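Dihydropteroate synthase (Mycobacterium smegmatis, PDB 6OMZ) probably catalyses the condensation of para-aminobenzoate with 6-hydroxymethyl-7,8-dihydropterin diphosphate to form 7,8-dihydropteroate, the immediate precursor of folates. Local coordinates at residues A[28-32]-A[64-68]. The protein carries 1 engineered substitution. Numbering follows the deposited sequence.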
ATOM      1  N   VAL A  28      -4.028  -8.462  -2.106  1.00 12.66           N
ATOM      2  CA  VAL A  28      -4.014  -9.923  -2.098  1.00 11.40           C
ATOM      3  C   VAL A  28      -2.636 -10.342  -1.597  1.00 15.23           C
ATOM      4  O   VAL A  28      -1.638 -10.181  -2.311  1.00 16.92           O
ATOM      5  CB  VAL A  28      -4.301 -10.525  -3.482  1.00 17.44           C
ATOM      6  CG1 VAL A  28      -4.158 -12.053  -3.456  1.00 14.20           C
ATOM      7  CG2 VAL A  28      -5.701 -10.128  -3.966  1.00 13.63           C
ATOM      8  N   ASN A  29      -2.563 -10.846  -0.370  1.00 11.66           N
ATOM      9  CA  ASN A  29      -1.318 -11.409   0.143  1.00 14.65           C
ATOM     10  C   ASN A  29      -1.442 -12.927   0.077  1.00 15.85           C
ATOM     11  O   ASN A  29      -2.291 -13.520   0.753  1.00 16.31           O
ATOM     12  CB  ASN A  29      -1.008 -10.934   1.561  1.00 15.15           C
ATOM     13  CG  ASN A  29       0.390 -11.332   1.999  1.00 22.57           C
ATOM     14  OD1 ASN A  29       0.656 -12.508   2.244  1.00 19.68           O
ATOM     15  ND2 ASN A  29       1.294 -10.360   2.077  1.00 20.17           N
ATOM     16  N   VAL A  30      -0.614 -13.540  -0.774  1.00 14.03           N
ATOM     17  CA  VAL A  30      -0.733 -14.966  -1.061  1.00 19.65           C
ATOM     18  C   VAL A  30      -0.451 -15.776   0.184  1.00 18.07           C
ATOM     19  O   VAL A  30      -1.085 -16.810   0.427  1.00 19.56           O
ATOM     20  CB  VAL A  30       0.219 -15.367  -2.203  1.00 23.08           C
ATOM     21  CG1 VAL A  30       0.038 -16.852  -2.539  1.00 16.77           C
ATOM     22  CG2 VAL A  30      -0.036 -14.501  -3.417  1.00 28.41           C
ATOM     23  N   THR A  31       0.511 -15.325   0.990  1.00 17.08           N
ATOM     24  CA  THR A  31       0.860 -16.053   2.199  1.00 19.87           C
ATOM     25  C   THR A  31      -0.271 -15.974   3.213  1.00 20.76           C
ATOM     26  O   THR A  31      -0.665 -16.989   3.806  1.00 23.36           O
ATOM     27  CB  THR A  31       2.163 -15.501   2.779  1.00 26.73           C
ATOM     28  OG1 THR A  31       3.252 -15.850   1.909  1.00 24.82           O
ATOM     29  CG2 THR A  31       2.418 -16.074   4.162  1.00 24.34           C
ATOM     30  N   GLN A  32      -0.816 -14.773   3.420  1.00 19.47           N
ATOM     31  CA  GLN A  32      -1.923 -14.640   4.363  1.00 25.19           C
ATOM     32  C   GLN A  32      -3.157 -15.397   3.875  1.00 22.84           C
ATOM     33  O   GLN A  32      -3.802 -16.114   4.653  1.00 24.81           O
ATOM     34  CB  GLN A  32      -2.245 -13.164   4.598  1.00 28.90           C
ATOM     35  CG  GLN A  32      -2.950 -12.890   5.928  1.00 53.95           C
ATOM     36  CD  GLN A  32      -2.061 -13.165   7.137  1.00 73.68           C
ATOM     37  OE1 GLN A  32      -2.053 -14.271   7.682  1.00 81.94           O
ATOM     38  NE2 GLN A  32      -1.306 -12.156   7.558  1.00 79.63           N
ATOM     39  N   VAL A  64      -0.344  -7.458  -5.042  1.00 13.07           N
ATOM     40  CA  VAL A  64      -0.041  -8.840  -4.671  1.00 11.39           C
ATOM     41  C   VAL A  64       1.229  -8.857  -3.826  1.00 17.97           C
ATOM     42  O   VAL A  64       2.238  -8.245  -4.204  1.00 14.82           O
ATOM     43  CB  VAL A  64       0.098  -9.724  -5.923  1.00 12.83           C
ATOM     44  CG1 VAL A  64       0.523 -11.153  -5.549  1.00 12.20           C
ATOM     45  CG2 VAL A  64      -1.238  -9.742  -6.709  1.00 16.09           C
ATOM     46  N   GLY A  65       1.180  -9.545  -2.682  1.00 10.97           N
ATOM     47  CA  GLY A  65       2.343  -9.657  -1.809  1.00 11.69           C
ATOM     48  C   GLY A  65       2.541 -11.078  -1.313  1.00 13.65           C
ATOM     49  O   GLY A  65       1.597 -11.865  -1.231  1.00 17.53           O
ATOM     50  N   GLY A  66       3.794 -11.406  -0.994  1.00 13.60           N
ATOM     51  CA  GLY A  66       4.102 -12.737  -0.507  1.00 19.16           C
ATOM     52  C   GLY A  66       4.673 -12.749   0.893  1.00 22.17           C
ATOM     53  O   GLY A  66       4.853 -13.807   1.502  1.00 21.66           O
ATOM     54  N   GLU A  67       4.958 -11.566   1.415  1.00 14.99           N
ATOM     55  CA  GLU A  67       5.652 -11.423   2.677  1.00 26.75           C
ATOM     56  C   GLU A  67       4.844 -10.529   3.605  1.00 22.10           C
ATOM     57  O   GLU A  67       3.909  -9.836   3.192  1.00 26.98           O
ATOM     58  CB  GLU A  67       7.058 -10.843   2.460  1.00 28.02           C
ATOM     59  CG  GLU A  67       8.120 -11.486   3.302  1.00 47.94           C
ATOM     60  CD  GLU A  67       9.503 -11.183   2.785  1.00 58.03           C
ATOM     61  OE1 GLU A  67       9.804  -9.993   2.559  1.00 59.77           O
ATOM     62  OE2 GLU A  67      10.284 -12.137   2.588  1.00 69.08           O
ATOM     63  N   SER A  68       5.217 -10.573   4.878  1.00 20.14           N
ATOM     64  CA  SER A  68       4.742  -9.647   5.892  1.00 21.60           C
ATOM     65  C   SER A  68       5.966  -8.976   6.503  1.00 22.87           C
ATOM     66  O   SER A  68       7.058  -9.541   6.498  1.00 21.52           O
ATOM     67  CB  SER A  68       3.918 -10.400   6.955  1.00 26.09           C
ATOM     68  OG  SER A  68       3.884  -9.715   8.190  1.00 41.11           O
TER
HETATM   69  O   HOH W   1       1.464 -11.373   9.040  1.00 45.65           O
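CG of Asn29 stands trans to the backbone N (chi1 -170°), which carries the carboxamide over the Gly65 carbonyl, within reach of Glu67, while Thr31, with chi1 at -70°, turns OG1 onto Gly66. The two ends of the Asn29 amide do different work. Asn29 ND2 donates to Glu67 O at 2.9 Å; the acceptor lies close to the plane of the amide, but the donor stands above the plane of the Glu67 carbonyl. Asn29 OD1 turns back to its own segment, accepting from Gln32 N at 2.9 Å, a nearly straight bond (164°) that caps helix 30-35 with Asn29 as the N-cap. A grip at both ends fixes the rotation of the amide. Thr31 OG1 gives its proton to Gly66 O at 2.6 Å, likewise from above the carbonyl plane, and is also bonded to Arg84 of helix 78-93.

Val28 and Asn29 pair in parallel with Val64 and Gly65. Gly65 N donates to Val28 O at 2.9 Å, and Gly65 O takes Val30 N at 2.8 Å, the last rung, at the start of the helix, so Gly65 is bonded on both sides of Asn29. The Asn29 carboxamide lies across the Gly65 carbonyl, with Asn29 CG 3.5 Å from Gly65 O. On the sheet face that carries Val64, Val30 CG2 meets Val64 CG1 at 4.0 Å; Val30 also packs on Val88 and Val64 on Val85 and Ile89, all from helix 78-93. Farther out, a water links Gln32 NE2 to Ser68 OG.

Strands 23-29 and 61-65 are neighbours in the parallel sheet of a TIM barrel, joined here where their C-terminal ends pass into helix 30-35 and a loop. As expected for this fold, these ends border the active site, and the Asn29 side chain lies about 6 Å from the bound pterin monophosphate.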